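Local coordinates for lysyl oxidase (Pichia pastoris, PDB 1W7C), which probably oxidises primary amines, including peptidyl lysine, to aldehydes with the help of a copper ion and a topaquinone cofactor, at residues 364-369 with 431-436; 382-387 with 397-402. All coordinates share one frame; numbering follows the deposited sequence.

Interaction 1 of 2, residues 364-369 with 431-436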
loop_
_atom_site.group_PDB
_atom_site.type_symbol
_atom_site.label_atom_id
_atom_site.label_comp_id
_atom_site.label_asym_id
_atom_site.label_seq_id
_atom_site.Cartn_x
_atom_site.Cartn_y
_atom_site.Cartn_z
ATOM N N GLY A 364 -22.715 -5.308 -10.711
ATOM C CA GLY A 364 -23.468 -6.081 -9.732
ATOM C C GLY A 364 -24.288 -7.237 -10.283
ATOM O O GLY A 364 -25.124 -7.801 -9.567
ATOM N N ASN A 365 -24.046 -7.590 -11.539
ATOM C CA ASN A 365 -24.800 -8.654 -12.212
ATOM C C ASN A 365 -23.904 -9.773 -12.713
ATOM O O ASN A 365 -24.166 -10.363 -13.761
ATOM C CB ASN A 365 -25.646 -8.084 -13.361
ATOM C CG ASN A 365 -24.815 -7.376 -14.403
ATOM O OD1 ASN A 365 -23.595 -7.226 -14.250
ATOM N ND2 ASN A 365 -25.480 -6.881 -15.459
ATOM N N ARG A 366 -22.893 -10.109 -11.908
ATOM C CA ARG A 366 -21.874 -11.080 -12.294
ATOM C C ARG A 366 -21.984 -12.360 -11.482
ATOM O O ARG A 366 -23.096 -12.910 -11.320
ATOM C CB ARG A 366 -20.490 -10.385 -12.269
ATOM C CG ARG A 366 -20.471 -9.127 -13.142
ATOM C CD ARG A 366 -20.695 -9.418 -14.629
ATOM N NE ARG A 366 -21.020 -8.212 -15.335
ATOM C CZ ARG A 366 -21.254 -8.176 -16.645
ATOM N NH1 ARG A 366 -21.033 -9.247 -17.409
ATOM N NH2 ARG A 366 -21.698 -7.083 -17.181
ATOM N N PHE A 367 -20.857 -12.909 -11.035
ATOM C CA PHE A 367 -20.810 -14.301 -10.588
ATOM C C PHE A 367 -20.627 -14.424 -9.091
ATOM O O PHE A 367 -20.248 -13.476 -8.422
ATOM C CB PHE A 367 -19.625 -15.033 -11.223
ATOM C CG PHE A 367 -19.618 -15.053 -12.728
ATOM C CD1 PHE A 367 -19.010 -14.029 -13.451
ATOM C CD2 PHE A 367 -20.126 -16.155 -13.419
ATOM C CE1 PHE A 367 -18.962 -14.069 -14.828
ATOM C CE2 PHE A 367 -20.077 -16.207 -14.808
ATOM C CZ PHE A 367 -19.485 -15.173 -15.515
ATOM N N SER A 368 -20.851 -15.628 -8.579
ATOM C CA SER A 368 -20.608 -15.960 -7.169
ATOM C C SER A 368 -19.098 -15.985 -6.865
ATOM O O SER A 368 -18.268 -16.207 -7.761
ATOM C CB SER A 368 -21.195 -17.337 -6.841
ATOM O OG SER A 368 -22.593 -17.353 -6.977
ATOM N N LEU A 369 -18.777 -15.813 -5.586
ATOM C CA LEU A 369 -17.436 -16.014 -5.032
ATOM C C LEU A 369 -17.148 -17.511 -4.880
ATOM O O LEU A 369 -18.025 -18.287 -4.545
ATOM C CB LEU A 369 -17.336 -15.330 -3.662
ATOM C CG LEU A 369 -17.432 -13.829 -3.667
ATOM C CD1 LEU A 369 -17.836 -13.299 -2.306
ATOM C CD2 LEU A 369 -16.148 -13.235 -4.119
ATOM N N PHE A 431 -16.361 -8.202 -2.566
ATOM C CA PHE A 431 -17.011 -8.876 -3.685
ATOM C C PHE A 431 -16.088 -8.786 -4.881
ATOM O O PHE A 431 -15.168 -7.950 -4.908
ATOM C CB PHE A 431 -18.443 -8.395 -3.967
ATOM C CG PHE A 431 -18.549 -7.155 -4.782
ATOM C CD1 PHE A 431 -18.354 -5.919 -4.214
ATOM C CD2 PHE A 431 -18.859 -7.225 -6.132
ATOM C CE1 PHE A 431 -18.486 -4.774 -4.971
ATOM C CE2 PHE A 431 -19.007 -6.057 -6.885
ATOM C CZ PHE A 431 -18.798 -4.859 -6.322
ATOM N N ILE A 432 -16.319 -9.669 -5.844
ATOM C CA ILE A 432 -15.510 -9.715 -7.047
ATOM C C ILE A 432 -16.447 -9.665 -8.245
ATOM O O ILE A 432 -17.404 -10.447 -8.340
ATOM C CB ILE A 432 -14.680 -11.042 -7.066
ATOM C CG1 ILE A 432 -13.632 -10.990 -5.950
ATOM C CG2 ILE A 432 -14.034 -11.167 -8.446
ATOM C CD1 ILE A 432 -12.811 -12.277 -5.788
ATOM N N SER A 433 -16.193 -8.723 -9.133
ATOM C CA SER A 433 -16.930 -8.584 -10.373
ATOM C C SER A 433 -16.059 -8.958 -11.563
ATOM O O SER A 433 -15.103 -8.254 -11.902
ATOM C CB SER A 433 -17.396 -7.118 -10.483
ATOM O OG SER A 433 -18.300 -6.984 -11.565
ATOM N N THR A 434 -16.401 -10.084 -12.191
ATOM C CA THR A 434 -15.755 -10.489 -13.418
ATOM C C THR A 434 -16.624 -9.997 -14.558
ATOM O O THR A 434 -17.742 -10.468 -14.765
ATOM C CB THR A 434 -15.603 -12.006 -13.509
ATOM O OG1 THR A 434 -14.860 -12.513 -12.381
ATOM C CG2 THR A 434 -14.837 -12.334 -14.773
ATOM N N ILE A 435 -16.122 -8.982 -15.262
ATOM C CA ILE A 435 -16.824 -8.330 -16.360
ATOM C C ILE A 435 -16.087 -8.669 -17.631
ATOM O O ILE A 435 -15.070 -8.050 -17.972
ATOM C CB ILE A 435 -16.902 -6.809 -16.150
ATOM C CG1 ILE A 435 -17.477 -6.510 -14.736
ATOM C CG2 ILE A 435 -17.784 -6.191 -17.230
ATOM C CD1 ILE A 435 -17.574 -5.022 -14.423
ATOM N N GLY A 436 -16.577 -9.691 -18.318
ATOM C CA GLY A 436 -15.855 -10.212 -19.472
ATOM C C GLY A 436 -14.464 -10.696 -19.082
ATOM O O GLY A 436 -14.311 -11.644 -18.320
HETATM O O HOH W 1 -18.828 -11.156 -17.164
HETATM O O HOH W 2 -18.126 -11.932 -10.645
HETATM O O HOH W 3 -17.732 -13.051 -7.331
HETATM O O HOH W 4 -20.465 -10.800 -8.159
#
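Ile435 lays its CG2 methyl over the centre of one face of the Arg366 guanidinium, 4.0 Å from CZ, the two side chains crossing at about a right angle. The Phe367 ring, in one of its two conformers, is met at its edge instead: Thr434 O lies in the ring plane, 3.8 Å from CE1, with water 2 also near that plane. Arg366 reaches Ile435 through a bend at chi2 (-64°), which carries its aliphatic part past the opposite backbone; CD comes within 3.1 Å of Thr434 O, and CG packs on Ser433 OG. Arg366 NE bonds to Gly362 O, Ser433 OG to Val363 O and Thr434 OG1 to Asp439, all outside the two segments. Between the segments, water does the hydrogen bonding. Water 1 accepts from Arg366 NH1 and from Gly436 N and donates to Thr434 O at 2.7 Å. Water 2 accepts hydrogen bonds from Phe367 N and Thr434 N while donating to Ile432 O, at 2.8 Å. Waters 3 and 4 lie within bonding distance of Phe367 O and Ile432 O. At the other end the contact is apolar, Leu369 CD2 touching Ile432 CG1 at 3.8 Å. The irregular 364-369 segment, in the loop between helix 358-361 and strand 380-388, lies against the end of strand 418-433 partly by direct contact and partly through bridging waters. Arg366 touches Tyr361 of that helix and Ile435 its Asp358, the predicted proton acceptor, so the contact borders the probable active site. Leu369 packs on Cys400 of strand 391-405, and Arg412 of the second subunit on Ile432 and Thr434.

Interaction 2 of 2, residues 382-387 with 397-402. With NAG (2-acetamido-2-deoxy-beta-D-glucopyranose), chain T.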
loop_
_atom_site.group_PDB
_atom_site.type_symbol
_atom_site.label_atom_id
_atom_site.label_comp_id
_atom_site.label_asym_id
_atom_site.label_seq_id
_atom_site.Cartn_x
_atom_site.Cartn_y
_atom_site.Cartn_z
ATOM N N PHE A 382 -23.299 -13.822 1.581
ATOM C CA PHE A 382 -24.594 -13.141 1.490
ATOM C C PHE A 382 -25.146 -13.118 0.090
ATOM O O PHE A 382 -24.405 -13.008 -0.876
ATOM C CB PHE A 382 -24.465 -11.710 2.094
ATOM C CG PHE A 382 -24.178 -11.790 3.562
ATOM C CD1 PHE A 382 -22.878 -11.926 4.015
ATOM C CD2 PHE A 382 -25.219 -11.928 4.480
ATOM C CE1 PHE A 382 -22.623 -12.158 5.367
ATOM C CE2 PHE A 382 -24.971 -12.145 5.830
ATOM C CZ PHE A 382 -23.669 -12.237 6.274
ATOM N N THR A 383 -26.466 -13.261 0.015
ATOM C CA THR A 383 -27.215 -13.315 -1.221
ATOM C C THR A 383 -27.779 -11.929 -1.509
ATOM O O THR A 383 -28.327 -11.260 -0.608
ATOM C CB THR A 383 -28.371 -14.317 -1.044
ATOM O OG1 THR A 383 -27.838 -15.623 -0.801
ATOM C CG2 THR A 383 -29.192 -14.419 -2.314
ATOM N N THR A 384 -27.671 -11.519 -2.770
ATOM C CA THR A 384 -28.243 -10.279 -3.257
ATOM C C THR A 384 -29.055 -10.558 -4.518
ATOM O O THR A 384 -29.070 -11.671 -4.997
ATOM C CB THR A 384 -27.155 -9.233 -3.562
ATOM O OG1 THR A 384 -26.284 -9.747 -4.582
ATOM C CG2 THR A 384 -26.316 -8.959 -2.320
ATOM N N ASP A 385 -29.669 -9.523 -5.076
ATOM C CA ASP A 385 -30.509 -9.724 -6.254
ATOM C C ASP A 385 -30.517 -8.522 -7.143
ATOM O O ASP A 385 -30.133 -7.409 -6.727
ATOM C CB ASP A 385 -31.938 -10.114 -5.825
ATOM C CG ASP A 385 -32.463 -9.226 -4.748
ATOM O OD1 ASP A 385 -32.660 -8.003 -5.002
ATOM O OD2 ASP A 385 -32.695 -9.686 -3.603
ATOM N N THR A 386 -30.871 -8.764 -8.405
ATOM C CA THR A 386 -31.070 -7.722 -9.395
ATOM C C THR A 386 -32.278 -8.122 -10.245
ATOM O O THR A 386 -32.757 -9.255 -10.192
ATOM C CB THR A 386 -29.847 -7.568 -10.329
ATOM O OG1 THR A 386 -29.565 -8.843 -10.918
ATOM C CG2 THR A 386 -28.592 -7.120 -9.564
ATOM N N PHE A 387 -32.705 -7.200 -11.087
ATOM C CA PHE A 387 -33.737 -7.449 -12.100
ATOM C C PHE A 387 -33.288 -6.903 -13.440
ATOM O O PHE A 387 -32.905 -5.737 -13.538
ATOM C CB PHE A 387 -35.083 -6.804 -11.705
ATOM C CG PHE A 387 -36.144 -6.965 -12.762
ATOM C CD1 PHE A 387 -36.322 -6.017 -13.742
ATOM C CD2 PHE A 387 -36.897 -8.125 -12.807
ATOM C CE1 PHE A 387 -37.282 -6.202 -14.731
ATOM C CE2 PHE A 387 -37.853 -8.314 -13.773
ATOM C CZ PHE A 387 -38.037 -7.357 -14.741
ATOM N N LEU A 397 -23.722 -16.270 -2.633
ATOM C CA LEU A 397 -22.282 -16.063 -2.520
ATOM C C LEU A 397 -21.852 -14.770 -3.242
ATOM O O LEU A 397 -20.796 -14.685 -3.864
ATOM C CB LEU A 397 -21.511 -17.291 -3.001
ATOM C CG LEU A 397 -21.453 -18.527 -2.044
ATOM C CD1 LEU A 397 -22.708 -18.938 -1.310
ATOM C CD2 LEU A 397 -20.823 -19.635 -2.814
ATOM N N SER A 398 -22.685 -13.733 -3.122
ATOM C CA SER A 398 -22.482 -12.477 -3.821
ATOM C C SER A 398 -21.420 -11.572 -3.174
ATOM O O SER A 398 -20.649 -10.929 -3.877
ATOM C CB SER A 398 -23.817 -11.721 -3.888
ATOM O OG SER A 398 -23.679 -10.479 -4.527
ATOM N N TYR A 399 -21.412 -11.525 -1.856
ATOM C CA TYR A 399 -20.347 -10.878 -1.125
ATOM C C TYR A 399 -20.032 -11.680 0.101
ATOM O O TYR A 399 -20.828 -12.500 0.535
ATOM C CB TYR A 399 -20.642 -9.403 -0.830
ATOM C CG TYR A 399 -21.777 -9.110 0.141
ATOM C CD1 TYR A 399 -21.530 -8.946 1.485
ATOM C CD2 TYR A 399 -23.064 -8.938 -0.301
ATOM C CE1 TYR A 399 -22.541 -8.598 2.368
ATOM C CE2 TYR A 399 -24.096 -8.584 0.573
ATOM C CZ TYR A 399 -23.826 -8.420 1.914
ATOM O OH TYR A 399 -24.823 -8.073 2.798
ATOM N N CYS A 400 -18.830 -11.494 0.631
ATOM C CA CYS A 400 -18.410 -12.218 1.823
ATOM C C CYS A 400 -17.919 -11.255 2.878
ATOM O O CYS A 400 -17.469 -10.130 2.567
ATOM C CB CYS A 400 -17.312 -13.262 1.524
ATOM S SG CYS A 400 -15.695 -12.503 1.155
ATOM N N VAL A 401 -18.002 -11.720 4.120
ATOM C CA VAL A 401 -17.562 -11.003 5.283
ATOM C C VAL A 401 -16.655 -11.898 6.102
ATOM O O VAL A 401 -17.006 -13.038 6.381
ATOM C CB VAL A 401 -18.784 -10.580 6.120
ATOM C CG1 VAL A 401 -18.343 -9.805 7.378
ATOM C CG2 VAL A 401 -19.784 -9.758 5.248
ATOM N N PHE A 402 -15.473 -11.422 6.463
ATOM C CA PHE A 402 -14.536 -12.203 7.239
ATOM C C PHE A 402 -13.656 -11.342 8.114
ATOM O O PHE A 402 -13.389 -10.173 7.807
ATOM C CB PHE A 402 -13.662 -13.137 6.369
ATOM C CG PHE A 402 -12.745 -12.420 5.397
ATOM C CD1 PHE A 402 -13.207 -12.045 4.152
ATOM C CD2 PHE A 402 -11.417 -12.174 5.729
ATOM C CE1 PHE A 402 -12.373 -11.416 3.235
ATOM C CE2 PHE A 402 -10.570 -11.545 4.811
ATOM C CZ PHE A 402 -11.050 -11.171 3.573
HETATM C C1 NAG T . -32.572 -16.058 -2.882
HETATM C C2 NAG T . -34.001 -16.602 -2.672
HETATM C C3 NAG T . -34.310 -16.794 -1.192
HETATM C C4 NAG T . -33.245 -17.682 -0.561
HETATM C C5 NAG T . -31.841 -17.138 -0.892
HETATM C C6 NAG T . -30.749 -18.075 -0.365
HETATM C C7 NAG T . -35.827 -16.223 -4.229
HETATM C C8 NAG T . -37.167 -15.556 -4.312
HETATM N N2 NAG T . -35.009 -15.756 -3.285
HETATM O O3 NAG T . -35.577 -17.399 -1.003
HETATM O O4 NAG T . -33.473 -17.771 0.833
HETATM O O5 NAG T . -31.705 -17.018 -2.295
HETATM O O6 NAG T . -30.763 -19.268 -1.125
HETATM O O7 NAG T . -35.537 -17.142 -5.000
HETATM O O HOH W 5 -25.223 -16.421 -0.168
#
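Phe382 and Tyr399 form an antiparallel hydrogen-bonded pair, but the exchange is uneven. Phe382 N donates to Tyr399 O at 3.0 Å with an N-H...O angle of 151°. Phe382 O, in return, receives two N-H groups: Ser398 N at 2.9 Å, nearly in line with the carbonyl bond, and Tyr399 N in a weak bond of 3.5 Å. Leu397 N, next in line, is satisfied instead by water 5, which also sits 2.8 Å from Thr383 OG1 and so ties the start of one segment to the other. A side-chain bond adds to the backbone set: in one of two Ser398 conformers, Thr384 OG1 and Ser398 OG are 2.7 Å apart, and either may be the donor. Chi1 of 61° tucks this Thr384 hydroxyl between its own N and carbonyl carbon, while its CG2 methyl reaches the edge of the Tyr399 ring. Over a face of that ring lies Phe382 CB, 3.5 Å from the centroid and offset toward the rim, a CH-pi contact. The two aromatic planes are nearly parallel (20°) but slid so far apart that they barely overlap, and Phe382 CE1 goes on to meet Val401 CG2. The buried Tyr399 OH is bonded to Glu300 and Thr311, which fix its outer end. On the other side of the strand, Thr383 CG2 lies near the N-acetylglucosamine carried by Asn394. Two successive residues, Ser398 and Tyr399, facing the single Phe382 make a classic beta bulge, here in the hairpin of strands 380-388 and 391-405 within the enzyme domain of a copper amine oxidase.

In the fold
Interaction 2 is nested in the chain loop that interaction 1 closes, and their centres are about 10 Å apart. They touch directly: Leu369 N lies 2.9 Å from Leu397 O, a probable hydrogen bond, and Phe431 CB packs 3.4 Å from Ser398 O. Strands 418-433 and 391-405 are neighbours in the sheet, so the bulged hairpin's second strand pairs with the strand whose end meets the 364-369 loop. Interaction 1 lies near the catalytic centre: the Ile435 side chain is about 4 Å from that of Asp358, the predicted proton acceptor, and about 12 Å from the copper ion, while the topaquinone, residue 438, soon follows segment 431-436. Interaction 2 lies away from those sites, beside a glycan.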